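Local structure of 1,3,6,8-tetrahydroxynaphthalene synthase (Streptomyces coelicolor, 1U0M) at residues P15-P20 against G199-V204; V23-E28 against G54-H59; I109-C114 against L169-E174; A152-H157 against E216-Y221; D273-H278 against P296-F301. The protein catalyses the iterative condensation of five malonyl-CoA units into a linear pentaketide and its Claisen and aldol cyclisation to 1,3,6,8-tetrahydroxynaphthalene. All coordinates share one frame; numbering follows the deposited sequence.

Contact 1: P15-P20 against G199-V204; sequences PSVSVP and GIAAAV
Val17 and Ala201 face each other as a non-hydrogen-bonded antiparallel pair, their side chains on the same face of the sheet. The CG2 methyl of Val17 rests beside Ala201 CB at 4.1 Å, while CG1, placed opposite the backbone N by a chi1 of -173°, lies 3.4 Å from Ile200 O. Pro15 continues this apolar row, its CB 3.7 Å from Ala203 CB. At the other end Val19 puts CG1 4.0 Å from the CA of Gly199. Ser16, Ser18, Ile200 and Ala202 point to the reverse face. Their side chains hardly meet across the strands, and the backbone does the joining there: Ser16 N to Ala202 O is the shortest of four hydrogen bonds, at 2.8 Å and almost straight at 175°, and Ser18 trades the same pair of bonds with Ile200. The face of Val17 and Ala201 lies against helix 315-326, touching Asp319 and Leu318. The reverse face meets helix 73-99, whose Arg94 also bonds Val17 O. Central strands of a mixed sheet, with a helical layer on each face, are typical of the layered alpha-beta-alpha-beta-alpha thiolase fold.

Contact 2: V23-E28 against G54-H59; sequences VITMEE and GVRTRH
Ile24 O is gripped twice: Arg58 N donates to it at 3.0 Å, and a water donates at 2.8 Å. The same water accepts from Arg58 NE at 2.7 Å, so Arg58 reaches one carbonyl through both its backbone and its side chain. The return bond, Ile24 N to Arg58 O at 2.9 Å, completes a hydrogen-bonded antiparallel pair. The two side chains run side by side in the same direction, Ile24 CG2 3.8 Å from Arg58 CB, and the guanidinium passes over to Asn193 O and Phe196 O through NH1. On the reverse face Val23 CG2 lies obliquely by the NE2-CD2 bond of His59. Where the strand ends, Met26 N bonds to Arg56 O at 2.8 Å, coming in 37° above the carbonyl plane. There Thr25 starts helix 26-37. Its OG1, turned by a chi1 of 66° back between N and carbonyl carbon, accepts from Glu28 N at 3.1 Å; Thr25 N donates weakly to Glu28 OE2, forming a capping box. Replacing Arg58 with a leucine would probably leave the water without its NE donor and the carbonyls of Asn193 and Phe196 without the NH1 donor. Arg58 thus probably helps tie this two-strand sheet to the end of helix 187-195, beside the backbone bond of His59 to Asp198.

Contact 3: I109-C114 against L169-E174; sequences IIYVSC and LIVACE
Tyr111 sets its ring obliquely against Val171, CD1 3.8 Å from Val171 CG1, and carries on to Cys173, whose CB sits 3.3 Å from Tyr111 OH. A chi1 of -169° turns the ring along the strand toward these neighbours, and the hydroxyl has a weak hydrogen bond to Tyr80 OH. On the other face Val112 CG2 meets Ala172 CB at 3.8 Å. The strands are parallel; helix 148-162 crosses over strand 108-112 on this face, linking strand 137-141 to strand 167-175 in a beta-alpha-beta crossover, and its Ala152 packs on Ile110 and Ile170. Past the last bridge Glu174, bent at chi2 (-75°), folds back so that OE1 takes Cys114 N on its syn side at 3.2 Å. Thr115 OG1 also bonds OE1, and Ser314 OG bonds OE2. With a valine in place of Glu174, Cys114 N and the hydroxyls of Ser314 and Thr115 would probably lose a carboxylate partner. Cys114 packs on Met119 of the second subunit, its side chain about 7 Å from that of Cys146, the probable active-site cysteine.

Contact 4: A152-H157 against E216-Y221; sequences AINRAH and ERNGSY
The His157 ring offers one face to Asn218, whose ND2 stands 3.3 Å above the plane over the ring centre. Ring and amide planes are 82° apart, so the amide is upright on the ring with its nitrogen foremost. At the ring's edge, in its plane, lies Glu216 O, 3.5 Å from His157 NE2; this weak bond is doubtful, since the position of NE2 is uncertain. A second flat group, the Asn154 amide, stacks on that of Asn218 with planes only 19° apart. The two side chains run antiparallel alongside each other, Asn154 OD1 3.4 Å from Asn218 CB and the two CG atoms 3.9 Å apart. Asn154 and His157 are almost one turn apart on helix 148-162, which here meets strand 212-222. It packs on strands of both halves of the sheet, consistent with the buried helical layer of the thiolase fold. With chi1 62° placing CG between the backbone N and carbonyl carbon, the Asn218 amide sits between the two helix side chains. Its ND2 is fixed by Asp158 OD1, while OD1 has a weak bond to Arg137 of the second subunit. Asn154 ND2 bonds to Met349 O on the neighbouring strand 346-355.

Contact 5: D273-H278 against P296-F301; sequences DFYIVH and PHAFRF
Phe299 packs tightly against Val277 and Tyr275, its CD2 only 3.3 Å from Val277 CG2 and its CE2 3.7 Å from Tyr275 CD2. The edge of Tyr275 points toward the face of Phe299 in an offset edge-to-face pair, ring centres 5.7 Å apart and planes at 87°. Phe299 sits at the centre of an inverse gamma turn, and Leu285 and Leu288 of helix 281-291 also pack on its ring. A second apolar touch comes from Ile276, whose chi2 of -62° swings CD1 round to 3.7 Å from Phe301 CB. Toward solvent the fit slackens: Ala298 CB stays 4.1 Å from Tyr275 CB, and the turn is exposed at Pro296 and His297. The polar end of Tyr275 turns to Ser270 O. The same strand, 276-278, carries His278, whose side chain touches Cys146. Between residues 273-278 and 296-301 the contact is apolar and aromatic, without a hydrogen bond; one residue further on, Ser302 OG bonds Val277 O and adds a polar tie between strand and helix 300-308.

Overall arrangement
From the N terminus, contact 1 opens on strand 11-18 and closes its long loop at strand 198-206. Within that loop contact 2 closes early, tying the two short strands round helices 26-37 and 43-52, and contact 3 closes later in parallel strands. Contact 4 opens on helix 148-162, inside the spans of contacts 1 and 3, and closes beyond both at 216-221, so it crosses each and joins the N-terminal half to the C-terminal half. Contact 5 follows in series within the latter. Contacts 1 and 3 share neighbouring strands, and contact 4's helix packs on contact 3; contact 2, about 32 Å from contact 4 between centres, touches contact 1 through His59.

Contact 1: P15-P20 against G199-V204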
# COMPACT_ATOMS: atom_id res chain seq x y z
N PRO A 15 -16.37 -12.32 9.10
CA PRO A 15 -15.05 -11.84 9.49
C PRO A 15 -14.65 -12.46 10.81
O PRO A 15 -15.45 -12.55 11.74
CB PRO A 15 -15.24 -10.33 9.57
CG PRO A 15 -16.68 -10.20 9.97
CD PRO A 15 -17.35 -11.22 9.09
N SER A 16 -13.40 -12.89 10.89
CA SER A 16 -12.88 -13.50 12.10
C SER A 16 -12.04 -12.41 12.80
O SER A 16 -11.26 -11.70 12.15
CB SER A 16 -12.01 -14.70 11.72
OG SER A 16 -11.86 -15.60 12.80
N VAL A 17 -12.20 -12.26 14.12
CA VAL A 17 -11.45 -11.25 14.86
C VAL A 17 -10.86 -11.78 16.16
O VAL A 17 -11.49 -12.57 16.87
CB VAL A 17 -12.34 -10.01 15.18
CG1 VAL A 17 -11.49 -8.91 15.79
CG2 VAL A 17 -13.03 -9.51 13.92
N SER A 18 -9.66 -11.31 16.47
CA SER A 18 -8.94 -11.71 17.68
C SER A 18 -8.12 -10.53 18.24
O SER A 18 -7.51 -9.80 17.47
CB SER A 18 -8.03 -12.89 17.35
OG SER A 18 -7.18 -13.21 18.42
N VAL A 19 -8.13 -10.32 19.55
CA VAL A 19 -7.38 -9.22 20.17
C VAL A 19 -6.41 -9.78 21.21
O VAL A 19 -6.65 -10.85 21.75
CB VAL A 19 -8.31 -8.16 20.85
CG1 VAL A 19 -9.18 -7.47 19.80
CG2 VAL A 19 -9.16 -8.82 21.90
N PRO A 20 -5.31 -9.06 21.50
CA PRO A 20 -4.32 -9.52 22.48
C PRO A 20 -4.85 -9.64 23.90
O PRO A 20 -5.86 -9.03 24.25
CB PRO A 20 -3.20 -8.49 22.35
CG PRO A 20 -3.95 -7.24 21.96
CD PRO A 20 -4.93 -7.76 20.93
N GLY A 199 -5.86 -4.94 17.44
CA GLY A 199 -6.81 -5.95 16.99
C GLY A 199 -6.45 -6.48 15.62
O GLY A 199 -5.79 -5.80 14.83
N ILE A 200 -6.88 -7.70 15.32
CA ILE A 200 -6.61 -8.34 14.04
C ILE A 200 -7.90 -8.91 13.43
O ILE A 200 -8.64 -9.64 14.08
CB ILE A 200 -5.59 -9.48 14.19
CG1 ILE A 200 -4.29 -8.93 14.79
CG2 ILE A 200 -5.33 -10.13 12.83
CD1 ILE A 200 -3.30 -9.99 15.18
N ALA A 201 -8.14 -8.59 12.16
CA ALA A 201 -9.33 -9.09 11.48
C ALA A 201 -8.97 -9.68 10.13
O ALA A 201 -8.06 -9.20 9.45
CB ALA A 201 -10.33 -7.96 11.30
N ALA A 202 -9.70 -10.73 9.76
CA ALA A 202 -9.50 -11.44 8.49
C ALA A 202 -10.86 -11.90 7.99
O ALA A 202 -11.61 -12.57 8.71
CB ALA A 202 -8.59 -12.64 8.69
N ALA A 203 -11.19 -11.54 6.76
CA ALA A 203 -12.47 -11.91 6.19
C ALA A 203 -12.31 -12.29 4.73
O ALA A 203 -11.52 -11.70 4.01
CB ALA A 203 -13.46 -10.76 6.31
N VAL A 204 -13.08 -13.29 4.31
CA VAL A 204 -13.00 -13.73 2.93
C VAL A 204 -14.16 -13.16 2.15
O VAL A 204 -15.23 -12.91 2.70
CB VAL A 204 -13.05 -15.26 2.84
CG1 VAL A 204 -12.76 -15.70 1.42
CG2 VAL A 204 -12.05 -15.86 3.81

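Contact 2: V23-E28 against G54-H59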
# COMPACT_ATOMS: atom_id res chain seq x y z
N VAL A 23 -5.21 -6.28 28.85
CA VAL A 23 -6.34 -5.35 28.84
C VAL A 23 -6.12 -4.10 29.66
O VAL A 23 -5.57 -4.16 30.75
CB VAL A 23 -7.62 -6.03 29.40
CG1 VAL A 23 -8.76 -5.02 29.45
CG2 VAL A 23 -8.01 -7.22 28.55
N ILE A 24 -6.55 -2.97 29.12
CA ILE A 24 -6.46 -1.72 29.87
C ILE A 24 -7.86 -1.13 29.92
O ILE A 24 -8.53 -0.93 28.88
CB ILE A 24 -5.44 -0.72 29.25
CG1 ILE A 24 -5.41 0.55 30.11
CG2 ILE A 24 -5.76 -0.43 27.81
CD1 ILE A 24 -4.31 1.54 29.76
N THR A 25 -8.32 -0.89 31.15
CA THR A 25 -9.65 -0.34 31.40
C THR A 25 -9.65 1.19 31.33
O THR A 25 -8.61 1.84 31.34
CB THR A 25 -10.15 -0.70 32.80
OG1 THR A 25 -9.31 -0.05 33.76
CG2 THR A 25 -10.10 -2.22 33.03
N MET A 26 -10.85 1.73 31.27
CA MET A 26 -11.06 3.17 31.24
C MET A 26 -10.41 3.80 32.46
O MET A 26 -9.68 4.78 32.36
CB MET A 26 -12.56 3.46 31.28
CG MET A 26 -12.92 4.90 31.58
SD MET A 26 -12.83 5.87 30.12
CE MET A 26 -11.11 6.13 29.98
N GLU A 27 -10.72 3.23 33.62
CA GLU A 27 -10.21 3.71 34.89
C GLU A 27 -8.70 3.78 34.89
O GLU A 27 -8.12 4.79 35.29
CB GLU A 27 -10.69 2.80 36.03
CG GLU A 27 -11.08 3.57 37.29
CD GLU A 27 -10.78 2.83 38.59
OE1 GLU A 27 -11.24 1.67 38.74
OE2 GLU A 27 -10.09 3.41 39.46
N GLU A 28 -8.06 2.70 34.45
CA GLU A 28 -6.60 2.63 34.40
C GLU A 28 -6.04 3.72 33.51
O GLU A 28 -5.04 4.36 33.87
CB GLU A 28 -6.15 1.28 33.86
CG GLU A 28 -6.45 0.10 34.76
CD GLU A 28 -6.33 -1.20 34.01
OE1 GLU A 28 -5.30 -1.40 33.33
OE2 GLU A 28 -7.26 -2.03 34.09
N GLY A 54 -16.50 6.66 26.22
CA GLY A 54 -17.22 5.43 26.49
C GLY A 54 -16.44 4.15 26.21
O GLY A 54 -17.02 3.06 26.18
N VAL A 55 -15.14 4.28 25.97
CA VAL A 55 -14.30 3.11 25.72
C VAL A 55 -13.92 2.52 27.08
O VAL A 55 -13.05 3.04 27.77
CB VAL A 55 -13.02 3.50 24.93
CG1 VAL A 55 -12.00 2.36 24.97
CG2 VAL A 55 -13.39 3.80 23.49
N ARG A 56 -14.57 1.43 27.45
CA ARG A 56 -14.31 0.81 28.74
C ARG A 56 -13.05 -0.06 28.78
O ARG A 56 -12.35 -0.09 29.79
CB ARG A 56 -15.52 -0.01 29.19
CG ARG A 56 -15.70 -1.32 28.45
CD ARG A 56 -16.13 -2.40 29.44
NE ARG A 56 -15.16 -2.55 30.53
CZ ARG A 56 -15.34 -3.33 31.60
NH1 ARG A 56 -16.45 -4.05 31.73
NH2 ARG A 56 -14.39 -3.41 32.53
N THR A 57 -12.77 -0.77 27.69
CA THR A 57 -11.58 -1.62 27.63
C THR A 57 -10.90 -1.62 26.27
O THR A 57 -11.54 -1.41 25.24
CB THR A 57 -11.88 -3.09 27.95
OG1 THR A 57 -12.82 -3.60 27.01
CG2 THR A 57 -12.41 -3.23 29.34
N ARG A 58 -9.61 -1.88 26.29
CA ARG A 58 -8.82 -1.94 25.07
C ARG A 58 -7.82 -3.07 25.27
O ARG A 58 -7.51 -3.43 26.41
CB ARG A 58 -8.08 -0.63 24.85
CG ARG A 58 -8.98 0.57 24.66
CD ARG A 58 -8.17 1.82 24.43
NE ARG A 58 -7.42 2.19 25.62
CZ ARG A 58 -6.36 2.99 25.60
NH1 ARG A 58 -5.94 3.49 24.46
NH2 ARG A 58 -5.73 3.29 26.73
N HIS A 59 -7.32 -3.64 24.18
CA HIS A 59 -6.33 -4.71 24.29
C HIS A 59 -5.04 -4.27 23.62
O HIS A 59 -5.06 -3.56 22.62
CB HIS A 59 -6.83 -5.99 23.64
CG HIS A 59 -7.99 -6.62 24.35
ND1 HIS A 59 -9.28 -6.16 24.22
CD2 HIS A 59 -8.05 -7.68 25.20
CE1 HIS A 59 -10.09 -6.91 24.95
NE2 HIS A 59 -9.37 -7.83 25.56
O HOH W 1 -8.67 1.77 28.03

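Contact 3: I109-C114 against L169-E174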
# COMPACT_ATOMS: atom_id res chain seq x y z
N ILE A 109 -4.52 -11.60 -1.82
CA ILE A 109 -4.49 -11.25 -0.40
C ILE A 109 -4.44 -9.73 -0.31
O ILE A 109 -3.72 -9.08 -1.08
CB ILE A 109 -3.26 -11.81 0.32
CG1 ILE A 109 -3.31 -13.34 0.36
CG2 ILE A 109 -3.20 -11.25 1.74
CD1 ILE A 109 -2.23 -13.98 1.21
N ILE A 110 -5.20 -9.17 0.61
CA ILE A 110 -5.24 -7.74 0.80
C ILE A 110 -4.90 -7.48 2.26
O ILE A 110 -5.74 -7.61 3.14
CB ILE A 110 -6.63 -7.19 0.47
CG1 ILE A 110 -7.06 -7.73 -0.90
CG2 ILE A 110 -6.60 -5.68 0.43
CD1 ILE A 110 -8.48 -7.34 -1.31
N TYR A 111 -3.64 -7.12 2.49
CA TYR A 111 -3.15 -6.88 3.84
C TYR A 111 -3.09 -5.40 4.20
O TYR A 111 -2.33 -4.65 3.58
CB TYR A 111 -1.75 -7.50 3.98
CG TYR A 111 -1.22 -7.56 5.41
CD1 TYR A 111 -1.44 -8.68 6.21
CD2 TYR A 111 -0.49 -6.49 5.94
CE1 TYR A 111 -0.94 -8.74 7.51
CE2 TYR A 111 0.01 -6.55 7.23
CZ TYR A 111 -0.21 -7.67 8.01
OH TYR A 111 0.32 -7.73 9.28
N VAL A 112 -3.88 -4.98 5.18
CA VAL A 112 -3.86 -3.58 5.59
C VAL A 112 -3.39 -3.35 7.03
O VAL A 112 -3.83 -4.01 7.97
CB VAL A 112 -5.24 -2.92 5.41
CG1 VAL A 112 -5.64 -3.00 3.95
CG2 VAL A 112 -6.27 -3.58 6.30
N SER A 113 -2.47 -2.41 7.17
CA SER A 113 -1.90 -2.06 8.46
C SER A 113 -1.15 -0.75 8.36
O SER A 113 -0.40 -0.53 7.41
CB SER A 113 -0.93 -3.14 8.93
OG SER A 113 -0.19 -2.68 10.04
N CYS A 114 -1.35 0.13 9.33
CA CYS A 114 -0.66 1.42 9.32
C CYS A 114 0.09 1.60 10.62
O CYS A 114 0.65 2.66 10.89
CB CYS A 114 -1.67 2.56 9.15
SG CYS A 114 -2.84 2.73 10.50
N LEU A 169 -8.83 -12.57 0.13
CA LEU A 169 -8.65 -12.66 1.57
C LEU A 169 -8.25 -11.30 2.13
O LEU A 169 -7.19 -10.77 1.79
CB LEU A 169 -7.57 -13.68 1.93
CG LEU A 169 -7.27 -13.76 3.44
CD1 LEU A 169 -8.52 -14.18 4.20
CD2 LEU A 169 -6.13 -14.73 3.70
N ILE A 170 -9.10 -10.75 2.98
CA ILE A 170 -8.83 -9.46 3.59
C ILE A 170 -8.27 -9.66 4.99
O ILE A 170 -8.91 -10.31 5.82
CB ILE A 170 -10.09 -8.62 3.71
CG1 ILE A 170 -10.68 -8.38 2.32
CG2 ILE A 170 -9.77 -7.31 4.39
CD1 ILE A 170 -11.95 -7.59 2.35
N VAL A 171 -7.09 -9.12 5.23
CA VAL A 171 -6.46 -9.22 6.55
C VAL A 171 -6.13 -7.84 7.08
O VAL A 171 -5.46 -7.06 6.41
CB VAL A 171 -5.15 -10.03 6.52
CG1 VAL A 171 -4.54 -10.05 7.90
CG2 VAL A 171 -5.42 -11.43 6.03
N ALA A 172 -6.62 -7.55 8.27
CA ALA A 172 -6.36 -6.27 8.92
C ALA A 172 -5.56 -6.56 10.19
O ALA A 172 -5.98 -7.32 11.05
CB ALA A 172 -7.68 -5.59 9.25
N CYS A 173 -4.39 -5.94 10.31
CA CYS A 173 -3.55 -6.15 11.48
C CYS A 173 -3.18 -4.78 12.05
O CYS A 173 -2.45 -4.03 11.41
CB CYS A 173 -2.29 -6.92 11.09
SG CYS A 173 -1.29 -7.45 12.49
N GLU A 174 -3.67 -4.47 13.24
CA GLU A 174 -3.39 -3.17 13.83
C GLU A 174 -2.94 -3.21 15.28
O GLU A 174 -3.70 -3.61 16.18
CB GLU A 174 -4.62 -2.28 13.67
CG GLU A 174 -5.11 -2.14 12.22
CD GLU A 174 -4.23 -1.23 11.37
OE1 GLU A 174 -3.05 -1.02 11.75
OE2 GLU A 174 -4.70 -0.73 10.32

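Contact 4: A152-H157 against E216-Y221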
# COMPACT_ATOMS: atom_id res chain seq x y z
N ALA A 152 -10.19 -2.11 1.73
CA ALA A 152 -9.84 -3.50 1.44
C ALA A 152 -11.06 -4.17 0.83
O ALA A 152 -10.96 -4.89 -0.17
CB ALA A 152 -9.43 -4.21 2.72
N ILE A 153 -12.22 -3.94 1.44
CA ILE A 153 -13.47 -4.50 0.97
C ILE A 153 -13.67 -4.06 -0.47
O ILE A 153 -13.76 -4.90 -1.37
CB ILE A 153 -14.65 -3.99 1.81
CG1 ILE A 153 -14.58 -4.61 3.21
CG2 ILE A 153 -15.96 -4.31 1.12
CD1 ILE A 153 -15.48 -3.94 4.24
N ASN A 154 -13.72 -2.76 -0.69
CA ASN A 154 -13.90 -2.21 -2.02
C ASN A 154 -12.92 -2.78 -3.03
O ASN A 154 -13.20 -2.80 -4.23
CB ASN A 154 -13.79 -0.69 -2.00
CG ASN A 154 -14.91 -0.05 -1.23
OD1 ASN A 154 -15.82 -0.74 -0.77
ND2 ASN A 154 -14.87 1.27 -1.09
N ARG A 155 -11.77 -3.26 -2.57
CA ARG A 155 -10.79 -3.82 -3.49
C ARG A 155 -11.09 -5.27 -3.78
O ARG A 155 -11.13 -5.69 -4.93
CB ARG A 155 -9.35 -3.70 -2.95
CG ARG A 155 -8.76 -2.30 -2.98
CD ARG A 155 -9.27 -1.49 -4.16
NE ARG A 155 -10.17 -0.43 -3.71
CZ ARG A 155 -11.08 0.16 -4.49
NH1 ARG A 155 -11.21 -0.20 -5.76
NH2 ARG A 155 -11.85 1.12 -3.99
N ALA A 156 -11.29 -6.05 -2.72
CA ALA A 156 -11.61 -7.47 -2.88
C ALA A 156 -12.82 -7.57 -3.79
O ALA A 156 -12.96 -8.52 -4.56
CB ALA A 156 -11.91 -8.08 -1.53
N HIS A 157 -13.69 -6.57 -3.69
CA HIS A 157 -14.91 -6.48 -4.47
C HIS A 157 -14.53 -6.25 -5.94
O HIS A 157 -14.77 -7.11 -6.79
CB HIS A 157 -15.73 -5.31 -3.92
CG HIS A 157 -17.05 -5.11 -4.59
ND1 HIS A 157 -17.19 -5.02 -5.96
CD2 HIS A 157 -18.29 -4.90 -4.08
CE1 HIS A 157 -18.45 -4.76 -6.26
NE2 HIS A 157 -19.14 -4.68 -5.13
N GLU A 216 -22.75 -4.94 -4.03
CA GLU A 216 -23.62 -4.13 -4.86
C GLU A 216 -22.75 -3.08 -5.53
O GLU A 216 -22.04 -3.38 -6.50
CB GLU A 216 -24.72 -3.47 -4.03
CG GLU A 216 -25.89 -4.40 -3.76
CD GLU A 216 -26.52 -4.90 -5.04
OE1 GLU A 216 -26.97 -6.06 -5.07
OE2 GLU A 216 -26.57 -4.13 -6.02
N ARG A 217 -22.79 -1.86 -5.02
CA ARG A 217 -22.00 -0.79 -5.58
C ARG A 217 -21.16 -0.15 -4.48
O ARG A 217 -21.66 0.10 -3.39
CB ARG A 217 -22.93 0.25 -6.19
CG ARG A 217 -22.26 1.48 -6.74
CD ARG A 217 -23.29 2.44 -7.32
NE ARG A 217 -23.83 2.01 -8.62
CZ ARG A 217 -24.66 0.99 -8.81
NH1 ARG A 217 -25.08 0.25 -7.80
NH2 ARG A 217 -25.07 0.71 -10.04
N ASN A 218 -19.89 0.09 -4.77
CA ASN A 218 -19.03 0.73 -3.78
C ASN A 218 -18.50 2.00 -4.41
O ASN A 218 -18.59 2.19 -5.62
CB ASN A 218 -17.89 -0.19 -3.35
CG ASN A 218 -16.96 -0.54 -4.50
OD1 ASN A 218 -16.38 0.34 -5.13
ND2 ASN A 218 -16.80 -1.83 -4.75
N GLY A 219 -17.95 2.88 -3.57
CA GLY A 219 -17.41 4.12 -4.08
C GLY A 219 -16.60 4.87 -3.06
O GLY A 219 -16.77 4.70 -1.85
N SER A 220 -15.71 5.72 -3.54
CA SER A 220 -14.86 6.50 -2.66
C SER A 220 -15.27 7.96 -2.67
O SER A 220 -16.05 8.39 -3.51
CB SER A 220 -13.40 6.38 -3.10
OG SER A 220 -12.57 7.26 -2.35
N TYR A 221 -14.73 8.72 -1.73
CA TYR A 221 -15.02 10.14 -1.65
C TYR A 221 -13.97 10.81 -0.78
O TYR A 221 -13.75 10.40 0.36
CB TYR A 221 -16.43 10.39 -1.09
CG TYR A 221 -16.72 11.85 -0.89
CD1 TYR A 221 -16.40 12.49 0.30
CD2 TYR A 221 -17.25 12.62 -1.93
CE1 TYR A 221 -16.57 13.87 0.46
CE2 TYR A 221 -17.43 14.00 -1.79
CZ TYR A 221 -17.09 14.62 -0.59
OH TYR A 221 -17.22 15.98 -0.45

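Contact 5: D273-H278 against P296-F301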
# COMPACT_ATOMS: atom_id res chain seq x y z
N ASP A 273 -31.58 -0.96 6.59
CA ASP A 273 -31.67 -1.96 7.66
C ASP A 273 -30.27 -2.38 8.11
O ASP A 273 -30.10 -3.06 9.12
CB ASP A 273 -32.40 -3.22 7.13
CG ASP A 273 -33.89 -3.03 7.00
OD1 ASP A 273 -34.57 -2.85 8.03
OD2 ASP A 273 -34.39 -3.09 5.86
N PHE A 274 -29.26 -1.96 7.34
CA PHE A 274 -27.87 -2.32 7.61
C PHE A 274 -26.95 -1.12 7.76
O PHE A 274 -26.87 -0.27 6.86
CB PHE A 274 -27.37 -3.18 6.46
CG PHE A 274 -26.85 -4.51 6.87
CD1 PHE A 274 -27.55 -5.30 7.76
CD2 PHE A 274 -25.67 -4.99 6.31
CE1 PHE A 274 -27.09 -6.57 8.09
CE2 PHE A 274 -25.20 -6.25 6.63
CZ PHE A 274 -25.91 -7.05 7.52
N TYR A 275 -26.22 -1.05 8.87
CA TYR A 275 -25.28 0.05 9.09
C TYR A 275 -24.03 -0.38 9.85
O TYR A 275 -24.05 -0.51 11.08
CB TYR A 275 -25.96 1.20 9.84
CG TYR A 275 -26.74 2.14 8.95
CD1 TYR A 275 -28.00 1.80 8.46
CD2 TYR A 275 -26.21 3.38 8.59
CE1 TYR A 275 -28.72 2.68 7.64
CE2 TYR A 275 -26.91 4.26 7.77
CZ TYR A 275 -28.17 3.90 7.30
OH TYR A 275 -28.87 4.79 6.51
N ILE A 276 -22.95 -0.58 9.11
CA ILE A 276 -21.67 -0.98 9.69
C ILE A 276 -20.61 0.02 9.24
O ILE A 276 -19.87 -0.23 8.29
CB ILE A 276 -21.27 -2.40 9.22
CG1 ILE A 276 -22.34 -3.41 9.63
CG2 ILE A 276 -19.92 -2.79 9.81
CD1 ILE A 276 -22.53 -3.53 11.13
N VAL A 277 -20.55 1.16 9.92
CA VAL A 277 -19.60 2.21 9.57
C VAL A 277 -18.57 2.43 10.67
O VAL A 277 -18.89 2.33 11.86
CB VAL A 277 -20.32 3.54 9.31
CG1 VAL A 277 -21.55 3.31 8.47
CG2 VAL A 277 -20.68 4.20 10.63
N HIS A 278 -17.34 2.75 10.28
CA HIS A 278 -16.29 3.00 11.24
C HIS A 278 -15.96 4.47 11.39
O HIS A 278 -15.61 5.15 10.42
CB HIS A 278 -15.00 2.25 10.88
CG HIS A 278 -13.80 2.71 11.65
ND1 HIS A 278 -13.82 2.90 13.01
CD2 HIS A 278 -12.56 3.06 11.24
CE1 HIS A 278 -12.65 3.34 13.41
NE2 HIS A 278 -11.86 3.45 12.36
N PRO A 296 -29.47 6.88 16.13
CA PRO A 296 -28.20 6.58 16.81
C PRO A 296 -27.93 5.07 16.79
O PRO A 296 -26.94 4.60 16.22
CB PRO A 296 -28.40 7.10 18.23
CG PRO A 296 -29.77 7.70 18.28
CD PRO A 296 -30.46 7.55 16.99
N HIS A 297 -28.85 4.34 17.40
CA HIS A 297 -28.87 2.88 17.54
C HIS A 297 -28.45 2.11 16.28
O HIS A 297 -28.16 0.92 16.36
CB HIS A 297 -30.29 2.45 17.95
CG HIS A 297 -30.43 0.99 18.25
ND1 HIS A 297 -29.82 0.40 19.34
CD2 HIS A 297 -31.11 0.01 17.62
CE1 HIS A 297 -30.14 -0.88 19.37
NE2 HIS A 297 -30.92 -1.15 18.34
N ALA A 298 -28.42 2.79 15.14
CA ALA A 298 -28.05 2.14 13.89
C ALA A 298 -26.64 1.60 13.92
O ALA A 298 -26.38 0.48 13.48
CB ALA A 298 -28.21 3.13 12.73
N PHE A 299 -25.72 2.40 14.45
CA PHE A 299 -24.32 2.01 14.54
C PHE A 299 -24.07 1.35 15.89
O PHE A 299 -23.14 1.72 16.61
CB PHE A 299 -23.41 3.23 14.39
CG PHE A 299 -23.93 4.24 13.43
CD1 PHE A 299 -24.79 5.25 13.85
CD2 PHE A 299 -23.60 4.17 12.08
CE1 PHE A 299 -25.32 6.16 12.95
CE2 PHE A 299 -24.12 5.08 11.17
CZ PHE A 299 -24.98 6.08 11.61
N ARG A 300 -24.92 0.39 16.22
CA ARG A 300 -24.82 -0.34 17.47
C ARG A 300 -23.60 -1.26 17.47
O ARG A 300 -22.94 -1.43 18.49
CB ARG A 300 -26.09 -1.17 17.70
CG ARG A 300 -26.01 -2.11 18.90
CD ARG A 300 -27.34 -2.81 19.19
NE ARG A 300 -27.73 -3.78 18.17
CZ ARG A 300 -28.32 -3.47 17.02
NH1 ARG A 300 -28.58 -2.20 16.72
NH2 ARG A 300 -28.64 -4.43 16.16
N PHE A 301 -23.32 -1.84 16.31
CA PHE A 301 -22.20 -2.77 16.15
C PHE A 301 -20.85 -2.06 16.15
O PHE A 301 -19.89 -2.54 16.74
CB PHE A 301 -22.39 -3.57 14.86
CG PHE A 301 -23.63 -4.41 14.85
CD1 PHE A 301 -23.65 -5.64 15.50
CD2 PHE A 301 -24.80 -3.94 14.26
CE1 PHE A 301 -24.82 -6.40 15.56
CE2 PHE A 301 -25.97 -4.69 14.31
CZ PHE A 301 -25.98 -5.92 14.96